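Local atomic coordinates of antifreeze protein (Leucosporidium, PDB entry 3UYU), a protein that binds to the surface of ice crystals and inhibits their growth, conferring freeze tolerance with low thermal hysteresis activity. Residues F14-K19 against V213-A218; L103-G108 against Q113-G118; L4-G9 against A95-P100; L132-N137 against I169-G174. The protein carries 2 engineered substitutions. All coordinates share one frame; numbering follows the deposited sequence.

Contact 1. Residues F14-K19 against V213-A218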
loop_
_atom_site.group_PDB
_atom_site.type_symbol
_atom_site.label_atom_id
_atom_site.label_comp_id
_atom_site.label_asym_id
_atom_site.label_seq_id
_atom_site.Cartn_x
_atom_site.Cartn_y
_atom_site.Cartn_z
ATOM N N PHE A 14 -2.021 -9.741 -6.898
ATOM C CA PHE A 14 -3.045 -9.957 -7.966
ATOM C C PHE A 14 -2.414 -10.527 -9.228
ATOM O O PHE A 14 -1.402 -10.018 -9.765
ATOM C CB PHE A 14 -3.786 -8.620 -8.330
ATOM C CG PHE A 14 -4.728 -8.134 -7.268
ATOM C CD1 PHE A 14 -4.246 -7.417 -6.143
ATOM C CD2 PHE A 14 -6.099 -8.444 -7.341
ATOM C CE1 PHE A 14 -5.111 -7.038 -5.135
ATOM C CE2 PHE A 14 -6.959 -8.056 -6.353
ATOM C CZ PHE A 14 -6.440 -7.354 -5.184
ATOM N N ALA A 15 -3.138 -11.514 -9.763
ATOM C CA ALA A 15 -2.870 -11.891 -11.154
ATOM C C ALA A 15 -3.342 -10.913 -12.207
ATOM O O ALA A 15 -2.665 -10.692 -13.191
ATOM C CB ALA A 15 -3.486 -13.286 -11.416
ATOM N N ILE A 16 -4.533 -10.352 -11.979
ATOM C CA ILE A 16 -5.106 -9.364 -12.879
ATOM C C ILE A 16 -5.766 -8.291 -11.989
ATOM O O ILE A 16 -6.504 -8.641 -11.053
ATOM C CB ILE A 16 -6.215 -10.011 -13.771
ATOM C CG1 ILE A 16 -5.643 -11.161 -14.594
ATOM C CG2 ILE A 16 -6.723 -8.981 -14.764
ATOM C CD1 ILE A 16 -6.716 -11.852 -15.454
ATOM N N LEU A 17 -5.441 -7.037 -12.259
ATOM C CA LEU A 17 -6.070 -5.907 -11.583
ATOM C C LEU A 17 -6.421 -4.876 -12.619
ATOM O O LEU A 17 -5.605 -4.558 -13.437
ATOM C CB LEU A 17 -5.100 -5.306 -10.537
ATOM C CG LEU A 17 -5.678 -4.192 -9.630
ATOM C CD1 LEU A 17 -6.716 -4.745 -8.653
ATOM C CD2 LEU A 17 -4.517 -3.611 -8.826
ATOM N N ALA A 18 -7.671 -4.385 -12.594
ATOM C CA ALA A 18 -8.120 -3.451 -13.613
ATOM C C ALA A 18 -9.018 -2.406 -13.005
ATOM O O ALA A 18 -9.661 -2.651 -12.032
ATOM C CB ALA A 18 -8.855 -4.176 -14.808
ATOM N N LYS A 19 -9.072 -1.266 -13.648
ATOM C CA LYS A 19 -9.926 -0.175 -13.096
ATOM C C LYS A 19 -11.337 -0.192 -13.626
ATOM O O LYS A 19 -12.261 0.270 -12.940
ATOM C CB LYS A 19 -9.262 1.177 -13.391
ATOM C CG LYS A 19 -7.980 1.417 -12.520
ATOM C CD LYS A 19 -7.446 2.835 -12.653
ATOM C CE LYS A 19 -8.302 3.735 -11.825
ATOM N NZ LYS A 19 -7.586 5.093 -11.941
ATOM N N VAL A 213 -9.420 -5.307 -19.002
ATOM C CA VAL A 213 -8.689 -6.542 -19.438
ATOM C C VAL A 213 -9.677 -7.521 -20.045
ATOM O O VAL A 213 -10.700 -7.845 -19.431
ATOM C CB VAL A 213 -7.931 -7.196 -18.245
ATOM C CG1 VAL A 213 -7.295 -8.574 -18.673
ATOM C CG2 VAL A 213 -6.903 -6.226 -17.706
ATOM N N ALA A 214 -9.415 -7.938 -21.296
ATOM C CA ALA A 214 -10.239 -8.948 -21.902
ATOM C C ALA A 214 -9.454 -10.256 -22.087
ATOM O O ALA A 214 -8.349 -10.242 -22.692
ATOM C CB ALA A 214 -10.760 -8.445 -23.250
ATOM N N LEU A 215 -10.015 -11.341 -21.561
ATOM C CA LEU A 215 -9.392 -12.681 -21.654
ATOM C C LEU A 215 -10.209 -13.482 -22.682
ATOM O O LEU A 215 -11.438 -13.500 -22.604
ATOM C CB LEU A 215 -9.482 -13.397 -20.351
ATOM C CG LEU A 215 -8.772 -12.582 -19.247
ATOM C CD1 LEU A 215 -9.031 -13.362 -18.046
ATOM C CD2 LEU A 215 -7.233 -12.296 -19.511
ATOM N N GLN A 216 -9.526 -14.160 -23.587
ATOM C CA GLN A 216 -10.194 -15.083 -24.554
ATOM C C GLN A 216 -9.594 -16.493 -24.333
ATOM O O GLN A 216 -8.479 -16.792 -24.825
ATOM C CB GLN A 216 -9.946 -14.561 -25.959
ATOM C CG GLN A 216 -10.612 -13.269 -26.304
ATOM C CD GLN A 216 -10.201 -12.678 -27.653
ATOM O OE1 GLN A 216 -9.493 -13.303 -28.489
ATOM N NE2 GLN A 216 -10.630 -11.430 -27.888
ATOM N N LYS A 217 -10.281 -17.311 -23.546
ATOM C CA LYS A 217 -9.810 -18.693 -23.247
ATOM C C LYS A 217 -8.321 -18.635 -22.850
ATOM O O LYS A 217 -7.438 -19.360 -23.371
ATOM C CB LYS A 217 -9.998 -19.623 -24.479
ATOM C CG LYS A 217 -11.419 -19.731 -24.839
ATOM C CD LYS A 217 -11.652 -20.854 -25.863
ATOM C CE LYS A 217 -13.073 -20.874 -26.364
ATOM N NZ LYS A 217 -13.811 -21.698 -25.418
ATOM N N ALA A 218 -8.013 -17.751 -21.894
ATOM C CA ALA A 218 -6.591 -17.364 -21.691
ATOM C C ALA A 218 -6.114 -17.819 -20.322
ATOM O O ALA A 218 -6.916 -17.964 -19.371
ATOM C CB ALA A 218 -6.417 -15.875 -21.793
#

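Contact 2. Residues L103-G108 against Q113-G118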
loop_
_atom_site.group_PDB
_atom_site.type_symbol
_atom_site.label_atom_id
_atom_site.label_comp_id
_atom_site.label_asym_id
_atom_site.label_seq_id
_atom_site.Cartn_x
_atom_site.Cartn_y
_atom_site.Cartn_z
ATOM N N LEU A 103 17.299 2.730 -27.377
ATOM C CA LEU A 103 16.332 3.699 -27.875
ATOM C C LEU A 103 15.891 3.387 -29.301
ATOM O O LEU A 103 16.665 3.365 -30.283
ATOM C CB LEU A 103 16.900 5.089 -27.758
ATOM C CG LEU A 103 15.984 6.324 -27.972
ATOM C CD1 LEU A 103 14.599 6.215 -27.277
ATOM C CD2 LEU A 103 16.688 7.637 -27.677
ATOM N N GLU A 104 14.606 3.173 -29.411
ATOM C CA GLU A 104 13.976 2.785 -30.655
ATOM C C GLU A 104 14.580 1.506 -31.268
ATOM O O GLU A 104 14.709 1.391 -32.477
ATOM C CB GLU A 104 14.017 3.931 -31.697
ATOM C CG GLU A 104 13.715 5.311 -31.107
ATOM C CD GLU A 104 12.245 5.472 -30.559
ATOM O OE1 GLU A 104 11.434 4.547 -30.630
ATOM O OE2 GLU A 104 11.907 6.558 -30.045
ATOM N N LEU A 105 14.824 0.473 -30.443
ATOM C CA LEU A 105 15.449 -0.755 -30.992
ATOM C C LEU A 105 14.530 -1.362 -32.045
ATOM O O LEU A 105 13.324 -1.508 -31.861
ATOM C CB LEU A 105 15.703 -1.727 -29.832
ATOM C CG LEU A 105 16.264 -3.071 -30.239
ATOM C CD1 LEU A 105 17.726 -2.988 -30.712
ATOM C CD2 LEU A 105 16.113 -4.006 -29.029
ATOM N N GLY A 106 15.120 -1.719 -33.200
ATOM C CA GLY A 106 14.357 -2.347 -34.272
ATOM C C GLY A 106 13.336 -1.437 -34.933
ATOM O O GLY A 106 12.462 -1.915 -35.665
ATOM N N ALA A 107 13.419 -0.142 -34.611
ATOM C CA ALA A 107 12.408 0.816 -35.081
ATOM C C ALA A 107 11.000 0.394 -34.689
ATOM O O ALA A 107 10.019 0.628 -35.394
ATOM C CB ALA A 107 12.536 1.060 -36.656
ATOM N N GLY A 108 10.906 -0.263 -33.532
ATOM C CA GLY A 108 9.595 -0.721 -33.018
ATOM C C GLY A 108 9.286 -2.203 -33.227
ATOM O O GLY A 108 8.325 -2.702 -32.640
ATOM N N GLN A 113 14.872 -11.481 -31.683
ATOM C CA GLN A 113 15.709 -10.792 -30.698
ATOM C C GLN A 113 16.040 -11.574 -29.447
ATOM O O GLN A 113 15.258 -12.465 -29.002
ATOM C CB GLN A 113 15.039 -9.484 -30.216
ATOM C CG GLN A 113 15.013 -8.377 -31.278
ATOM C CD GLN A 113 16.334 -7.634 -31.432
ATOM O OE1 GLN A 113 17.291 -7.774 -30.658
ATOM N NE2 GLN A 113 16.374 -6.807 -32.476
ATOM N N THR A 114 17.236 -11.323 -28.954
ATOM C CA THR A 114 17.641 -11.828 -27.637
ATOM C C THR A 114 18.037 -10.620 -26.836
ATOM O O THR A 114 18.956 -9.909 -27.230
ATOM C CB THR A 114 18.830 -12.788 -27.752
ATOM O OG1 THR A 114 18.452 -13.952 -28.455
ATOM C CG2 THR A 114 19.405 -13.149 -26.377
ATOM N N LEU A 115 17.362 -10.363 -25.717
ATOM C CA LEU A 115 17.524 -9.084 -25.044
ATOM C C LEU A 115 18.320 -9.223 -23.775
ATOM O O LEU A 115 17.939 -9.976 -22.872
ATOM C CB LEU A 115 16.164 -8.473 -24.742
ATOM C CG LEU A 115 15.230 -8.301 -25.921
ATOM C CD1 LEU A 115 13.962 -7.697 -25.359
ATOM C CD2 LEU A 115 15.924 -7.378 -26.911
ATOM N N VAL A 116 19.456 -8.560 -23.721
ATOM C CA VAL A 116 20.197 -8.424 -22.484
ATOM C C VAL A 116 19.456 -7.554 -21.458
ATOM O O VAL A 116 18.602 -6.700 -21.830
ATOM C CB VAL A 116 21.643 -7.892 -22.672
ATOM C CG1 VAL A 116 22.373 -8.745 -23.671
ATOM C CG2 VAL A 116 21.646 -6.417 -23.092
ATOM N N PRO A 117 19.774 -7.692 -20.168
ATOM C CA PRO A 117 19.166 -6.783 -19.148
ATOM C C PRO A 117 19.363 -5.289 -19.399
ATOM O O PRO A 117 20.389 -4.890 -19.977
ATOM C CB PRO A 117 19.863 -7.186 -17.811
ATOM C CG PRO A 117 20.238 -8.674 -18.079
ATOM C CD PRO A 117 20.795 -8.564 -19.543
ATOM N N GLY A 118 18.368 -4.498 -19.048
ATOM C CA GLY A 118 18.556 -3.044 -19.208
ATOM C C GLY A 118 17.234 -2.359 -19.385
ATOM O O GLY A 118 16.152 -2.955 -19.208
#

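Contact 3. Residues L4-G9 against A95-P100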
loop_
_atom_site.group_PDB
_atom_site.type_symbol
_atom_site.label_atom_id
_atom_site.label_comp_id
_atom_site.label_asym_id
_atom_site.label_seq_id
_atom_site.Cartn_x
_atom_site.Cartn_y
_atom_site.Cartn_z
ATOM N N LEU A 4 16.690 -2.171 -12.023
ATOM C CA LEU A 4 15.499 -1.660 -12.631
ATOM C C LEU A 4 14.229 -2.335 -12.021
ATOM O O LEU A 4 13.177 -2.391 -12.674
ATOM C CB LEU A 4 15.618 -1.818 -14.172
ATOM C CG LEU A 4 16.787 -1.040 -14.873
ATOM C CD1 LEU A 4 16.860 -1.395 -16.336
ATOM C CD2 LEU A 4 16.579 0.474 -14.678
ATOM N N SER A 5 14.313 -2.790 -10.772
ATOM C CA SER A 5 13.149 -3.349 -10.099
ATOM C C SER A 5 12.002 -2.336 -10.063
ATOM O O SER A 5 12.215 -1.142 -9.761
ATOM C CB SER A 5 13.496 -3.716 -8.637
ATOM O OG SER A 5 14.370 -4.826 -8.681
ATOM N N VAL A 6 10.789 -2.811 -10.309
ATOM C CA VAL A 6 9.589 -1.971 -10.112
ATOM C C VAL A 6 8.753 -2.496 -8.937
ATOM O O VAL A 6 8.261 -3.651 -8.951
ATOM C CB VAL A 6 8.743 -1.972 -11.416
ATOM C CG1 VAL A 6 7.422 -1.199 -11.214
ATOM C CG2 VAL A 6 9.560 -1.371 -12.566
ATOM N N GLU A 7 8.537 -1.633 -7.934
ATOM C CA GLU A 7 7.900 -2.014 -6.707
ATOM C C GLU A 7 6.387 -1.994 -6.885
ATOM O O GLU A 7 5.783 -0.962 -7.226
ATOM C CB GLU A 7 8.330 -1.021 -5.580
ATOM C CG GLU A 7 7.602 -1.231 -4.300
ATOM C CD GLU A 7 7.780 -2.677 -3.782
ATOM O OE1 GLU A 7 8.971 -3.115 -3.752
ATOM O OE2 GLU A 7 6.788 -3.401 -3.452
ATOM N N LEU A 8 5.780 -3.150 -6.675
ATOM C CA LEU A 8 4.318 -3.287 -6.939
ATOM C C LEU A 8 3.418 -3.084 -5.716
ATOM O O LEU A 8 2.208 -2.927 -5.888
ATOM C CB LEU A 8 4.001 -4.667 -7.566
ATOM C CG LEU A 8 4.820 -4.974 -8.804
ATOM C CD1 LEU A 8 4.433 -6.464 -9.181
ATOM C CD2 LEU A 8 4.474 -4.032 -9.949
ATOM N N GLY A 9 3.975 -3.135 -4.475
ATOM C CA GLY A 9 3.083 -2.973 -3.348
ATOM C C GLY A 9 2.040 -4.062 -3.292
ATOM O O GLY A 9 2.316 -5.293 -3.611
ATOM N N ALA A 95 7.757 4.157 -16.126
ATOM C CA ALA A 95 7.820 5.236 -17.156
ATOM C C ALA A 95 8.879 6.282 -16.817
ATOM O O ALA A 95 9.375 6.985 -17.747
ATOM C CB ALA A 95 6.495 5.900 -17.293
ATOM N N GLY A 96 9.250 6.357 -15.527
ATOM C CA GLY A 96 10.141 7.422 -15.008
ATOM C C GLY A 96 11.617 7.218 -15.049
ATOM O O GLY A 96 12.366 8.193 -14.890
ATOM N N PHE A 97 12.106 5.975 -15.286
ATOM C CA PHE A 97 13.540 5.724 -15.342
ATOM C C PHE A 97 14.171 6.494 -16.509
ATOM O O PHE A 97 13.600 6.575 -17.601
ATOM C CB PHE A 97 13.843 4.235 -15.561
ATOM C CG PHE A 97 13.513 3.329 -14.398
ATOM C CD1 PHE A 97 14.213 3.390 -13.207
ATOM C CD2 PHE A 97 12.525 2.300 -14.558
ATOM C CE1 PHE A 97 13.883 2.505 -12.107
ATOM C CE2 PHE A 97 12.206 1.400 -13.476
ATOM C CZ PHE A 97 12.880 1.490 -12.275
ATOM N N VAL A 98 15.356 7.046 -16.249
ATOM C CA VAL A 98 16.050 7.891 -17.233
ATOM C C VAL A 98 17.214 7.111 -17.830
ATOM O O VAL A 98 17.623 6.049 -17.321
ATOM C CB VAL A 98 16.561 9.228 -16.624
ATOM C CG1 VAL A 98 15.384 10.106 -16.277
ATOM C CG2 VAL A 98 17.534 8.939 -15.498
ATOM N N ASP A 99 17.762 7.698 -18.893
ATOM C CA ASP A 99 18.805 7.176 -19.722
ATOM C C ASP A 99 18.775 5.683 -20.108
ATOM O O ASP A 99 19.466 4.820 -19.537
ATOM C CB ASP A 99 20.173 7.882 -19.633
ATOM C CG ASP A 99 20.653 8.098 -18.239
ATOM O OD1 ASP A 99 21.166 7.113 -17.688
ATOM O OD2 ASP A 99 20.597 9.245 -17.737
ATOM N N PRO A 100 17.938 5.424 -21.112
ATOM C CA PRO A 100 17.706 4.142 -21.705
ATOM C C PRO A 100 18.999 3.555 -22.231
ATOM O O PRO A 100 19.901 4.285 -22.702
ATOM C CB PRO A 100 16.730 4.419 -22.857
ATOM C CG PRO A 100 16.927 5.914 -23.179
ATOM C CD PRO A 100 17.198 6.509 -21.818
#

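Contact 4. Residues L132-N137 against I169-G174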
loop_
_atom_site.group_PDB
_atom_site.type_symbol
_atom_site.label_atom_id
_atom_site.label_comp_id
_atom_site.label_asym_id
_atom_site.label_seq_id
_atom_site.Cartn_x
_atom_site.Cartn_y
_atom_site.Cartn_z
ATOM N N LEU A 132 10.734 -14.256 -28.619
ATOM C CA LEU A 132 11.584 -13.274 -27.994
ATOM C C LEU A 132 12.249 -13.919 -26.782
ATOM O O LEU A 132 11.571 -14.606 -25.989
ATOM C CB LEU A 132 10.706 -12.085 -27.524
ATOM C CG LEU A 132 11.416 -10.932 -26.772
ATOM C CD1 LEU A 132 12.366 -10.209 -27.713
ATOM C CD2 LEU A 132 10.295 -9.968 -26.260
ATOM N N THR A 133 13.550 -13.750 -26.678
ATOM C CA THR A 133 14.320 -14.347 -25.580
ATOM C C THR A 133 14.877 -13.276 -24.688
ATOM O O THR A 133 15.396 -12.288 -25.164
ATOM C CB THR A 133 15.495 -15.150 -26.161
ATOM O OG1 THR A 133 14.980 -16.206 -26.984
ATOM C CG2 THR A 133 16.335 -15.775 -25.007
ATOM N N PHE A 134 14.737 -13.460 -23.376
ATOM C CA PHE A 134 15.398 -12.599 -22.363
ATOM C C PHE A 134 16.552 -13.393 -21.841
ATOM O O PHE A 134 16.329 -14.501 -21.354
ATOM C CB PHE A 134 14.429 -12.251 -21.227
ATOM C CG PHE A 134 13.215 -11.550 -21.706
ATOM C CD1 PHE A 134 13.057 -10.167 -21.553
ATOM C CD2 PHE A 134 12.215 -12.251 -22.319
ATOM C CE1 PHE A 134 11.891 -9.525 -22.046
ATOM C CE2 PHE A 134 11.067 -11.614 -22.807
ATOM C CZ PHE A 134 10.927 -10.215 -22.657
ATOM N N GLU A 135 17.754 -12.830 -21.913
ATOM C CA GLU A 135 18.947 -13.550 -21.385
ATOM C C GLU A 135 19.623 -12.775 -20.297
ATOM O O GLU A 135 20.168 -11.657 -20.573
ATOM C CB GLU A 135 19.941 -13.825 -22.502
ATOM C CG GLU A 135 21.091 -14.719 -22.034
ATOM C CD GLU A 135 22.224 -14.838 -23.058
ATOM O OE1 GLU A 135 21.922 -15.075 -24.268
ATOM O OE2 GLU A 135 23.424 -14.715 -22.626
ATOM N N GLY A 136 19.621 -13.284 -19.062
ATOM C CA GLY A 136 20.354 -12.626 -17.992
ATOM C C GLY A 136 20.200 -13.470 -16.761
ATOM O O GLY A 136 19.435 -14.422 -16.800
ATOM N N ASN A 137 20.883 -13.128 -15.685
ATOM C CA ASN A 137 20.883 -13.957 -14.525
ATOM C C ASN A 137 19.626 -13.770 -13.678
ATOM O O ASN A 137 18.668 -13.075 -14.048
ATOM C CB ASN A 137 22.223 -13.824 -13.730
ATOM C CG ASN A 137 22.401 -12.468 -13.068
ATOM O OD1 ASN A 137 21.405 -11.781 -12.751
ATOM N ND2 ASN A 137 23.654 -12.072 -12.781
ATOM N N ILE A 169 10.883 -8.651 -14.980
ATOM C CA ILE A 169 10.635 -8.153 -16.353
ATOM C C ILE A 169 9.353 -7.315 -16.240
ATOM O O ILE A 169 8.297 -7.839 -15.829
ATOM C CB ILE A 169 10.421 -9.340 -17.354
ATOM C CG1 ILE A 169 11.746 -10.175 -17.491
ATOM C CG2 ILE A 169 9.984 -8.844 -18.685
ATOM C CD1 ILE A 169 11.542 -11.541 -18.277
ATOM N N ALA A 170 9.464 -6.018 -16.561
ATOM C CA ALA A 170 8.285 -5.123 -16.511
ATOM C C ALA A 170 8.111 -4.358 -17.793
ATOM O O ALA A 170 9.087 -3.806 -18.308
ATOM C CB ALA A 170 8.431 -4.138 -15.345
ATOM N N PHE A 171 6.868 -4.357 -18.301
ATOM C CA PHE A 171 6.528 -3.651 -19.521
ATOM C C PHE A 171 5.578 -2.538 -19.191
ATOM O O PHE A 171 4.436 -2.780 -18.775
ATOM C CB PHE A 171 5.807 -4.624 -20.495
ATOM C CG PHE A 171 6.724 -5.586 -21.254
ATOM C CD1 PHE A 171 7.076 -5.298 -22.580
ATOM C CD2 PHE A 171 7.152 -6.799 -20.680
ATOM C CE1 PHE A 171 7.900 -6.173 -23.347
ATOM C CE2 PHE A 171 8.011 -7.686 -21.420
ATOM C CZ PHE A 171 8.350 -7.383 -22.735
ATOM N N GLN A 172 6.019 -1.306 -19.433
ATOM C CA GLN A 172 5.099 -0.158 -19.238
ATOM C C GLN A 172 4.625 0.266 -20.620
ATOM O O GLN A 172 5.463 0.566 -21.463
ATOM C CB GLN A 172 5.899 0.978 -18.590
ATOM C CG GLN A 172 5.142 2.392 -18.589
ATOM C CD GLN A 172 5.456 3.210 -19.824
ATOM O OE1 GLN A 172 6.634 3.407 -20.171
ATOM N NE2 GLN A 172 4.391 3.754 -20.473
ATOM N N VAL A 173 3.300 0.234 -20.833
ATOM C CA VAL A 173 2.783 0.467 -22.192
ATOM C C VAL A 173 1.700 1.539 -22.156
ATOM O O VAL A 173 0.695 1.409 -21.470
ATOM C CB VAL A 173 2.152 -0.813 -22.700
ATOM C CG1 VAL A 173 1.668 -0.673 -24.153
ATOM C CG2 VAL A 173 3.128 -2.069 -22.544
ATOM N N GLY A 174 1.866 2.540 -23.033
ATOM C CA GLY A 174 0.935 3.727 -23.026
ATOM C C GLY A 174 -0.415 3.448 -23.688
ATOM O O GLY A 174 -1.442 3.986 -23.240
#

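Contact 1. Residues F14-K19 against V213-A218
Ile-16 turns CG1 anti to its carbonyl carbon (chi1 -59°) and then runs on fully extended, which carries CD1 deep into the core of this right-handed beta-helix and leaves CG2 as a shorter prong beside it. Leu-215 answers from the other wall with the same first torsion. The two chains meet end to end, methyl against methyl, Ile-16 CD1 lying 3.8 Å from Leu-215 CD1.

Two residues earlier on the same strand as Leu-215, Val-213 crosses Ile-16 at a slant. Its two methyls straddle Ile-16 CG2, with CG1 and CG2 of Val-213 each 4.0 Å from it. The strand axes of 16-18 and 213-216 stay 8.9 Å apart, at 139° between their directions, so the walls are joined by side chains alone. Behind the inner face, Leu-17 points the other way, onto Leu-80 and Ala-83 of helix 76-96, while Ile-30 of strand 29-31 touches both Ile-16 and Leu-215.

Strand 213-216 alternates: Val-213 and Leu-215 face the interior, and Ala-214 between them faces away, consistent with its inferred place in the ice-binding site. At the margin of the packing, Val-213 CG2 also touches Ala-18 CB at 4.1 Å.

Contact 2. Residues L103-G108 against Q113-G118
Leu-105 occupies the second position of a type II beta-turn that bends 103-108 around to face Gln-113 and Leu-115 on strand 113-115. This is an end coil of the right-handed beta-helix. Gly-106 takes the third position with phi 68°, and the turn is closed by Ala-107 N bonding to Glu-104 O at 2.9 Å. A second turn overlaps the first, Gly-108 N bonding to Leu-105 O at 3.2 Å. That same carbonyl oxygen also receives Trp-122 NE1, so two donors hold it.

Across from this double turn, 113-115 is a short strand whose backbone bonds to its neighbour 132-135. Chain and side chain together bring Leu-105 inward: its CG lies anti to the backbone N (chi1 176°), and the CD2 branch continues the extended line toward the strand. Leu-115 leaves its strand beside the loop; its CD1 continues the chain, and its CD2 branch turns in to meet the loop. The two leucine side chains run antiparallel, overlapping at their ends. Tyr-120 packs against both, so the pair belongs to the hydrophobic filling at this end of the beta-helix.

Gln-113 folds its amide beside the CD2 methyl of Leu-105, placing its OE1 4.3 Å from Leu-105 CD2, a loose van der Waals approach. The closest touch is methyl to methyl, Leu-105 CD2 to Leu-115 CD2 at 4.0 Å.

Contact 3. Residues L4-G9 against A95-P100
Phe-97 meets Leu-4, Ser-5 and Val-6 just beyond the end of helix 76-96, which runs alongside the right-handed beta-helix. From CB, which leaves the backbone toward 4-9, the side chain turns with CG anti to its own carbonyl carbon (chi1 -69°). That swings the ring onto the N-terminal segment.

CG already lies near a methyl, Leu-4 CD2 at 4.2 Å, and the next atom, CD1, comes closer to that Leu-4 CD2, at 4.0 Å. This methyl sits over the ring centre, 12° off the normal and 4.1 Å from the centroid of Phe-97, a CH-pi contact made face-on. Further out, the contacts move from face to edge. CE2 of Phe-97 touches Val-6 CG2 at 3.9 Å, the methyl lying close to the ring plane. The tip, CZ, points into the turning backbone. It is 3.7 Å from Ser-5 O, which lies in the ring plane and suits the weakly positive, hydrogen-bearing edge. Leu-4 O, 3.9 Å from the same CZ of Phe-97, is displaced from that plane, toward the side of Leu-4 CD2.

Leu-119 and Val-143, from the strands beneath, touch both Leu-4 and Phe-97. Val-6 rests in addition on Ala-90, Gln-93 and Ala-94 of the helix. The N-terminal segment is thus packed between helix and coil, with Phe-97 lapped against it.

Further along this segment, Glu-7 folds back on its own chain: its OE2 accepts Gly-9 N at 3.0 Å, approached on the anti side of the carboxylate with an N-H...O angle of 161°.

Contact 4. Residues L132-N137 against I169-G174
Phe-134 meets Ile-169 through its face and Phe-171 through its edge, bridging two walls inside the right-handed beta-helix.

The face contact is a CH-pi interaction. Ile-169 places CG1 anti to its carbonyl carbon (chi1 -66°) and extends from there, setting CD1 over the Phe-134 ring. The methyl lies 4.0 Å from the ring centroid and 19° off the normal, shifted from the centre toward the rim on the CB side. Its nearest ring atom is CG of Phe-134, 3.8 Å from Ile-169 CD1. The shorter branch reaches the same ring further out, with Ile-169 CG2 3.9 Å from Phe-134 CE1, so the isoleucine grips the ring with both of its methyl ends.

The ring-to-ring contact is made rim to rim. Phe-134 and Phe-171 project from facing walls and meet at their far atoms, CZ of Phe-134 being 3.8 Å from CZ of Phe-171. Each CZ lies near the plane of the other ring, so neither ring offers its face to the other.

Other aromatic residues pack against this pair. Trp-142 meets Phe-134 edge-to-face, and Phe-144 is stacked with Phe-171; Phe-158 and Phe-185 add further ring contacts.

With carbon meeting carbon throughout, the segments are joined by dispersion and the hydrophobic effect. Strands 132-135 and 169-173 instead find their backbone hydrogen bonds with parallel neighbours within their own walls, while the interlocking rings and methyls fill the space between.

Overall arrangement
Contacts 1, 2 and 4 belong to one right-handed beta-helix; contact 3 packs against it, where 4-9 meets the end of helix 76-96. Along the chain, contact 1 encloses contacts 2 and 4, and its segments alternate with those of contact 3. Contacts 1 and 2 lie farthest apart, 27 Å between centres. Contacts 2 and 4 are about 10 Å apart and share a sheet: strands 113-115 and 132-135 are neighbours, with Leu-115 N probably bonding to Thr-133 O. Contact 3 touches both of them. Contacts 1 and 4 both lie in the interior, and contact 1 alone includes strand 212-216, which carries Ala-214 of the inferred ice-binding site.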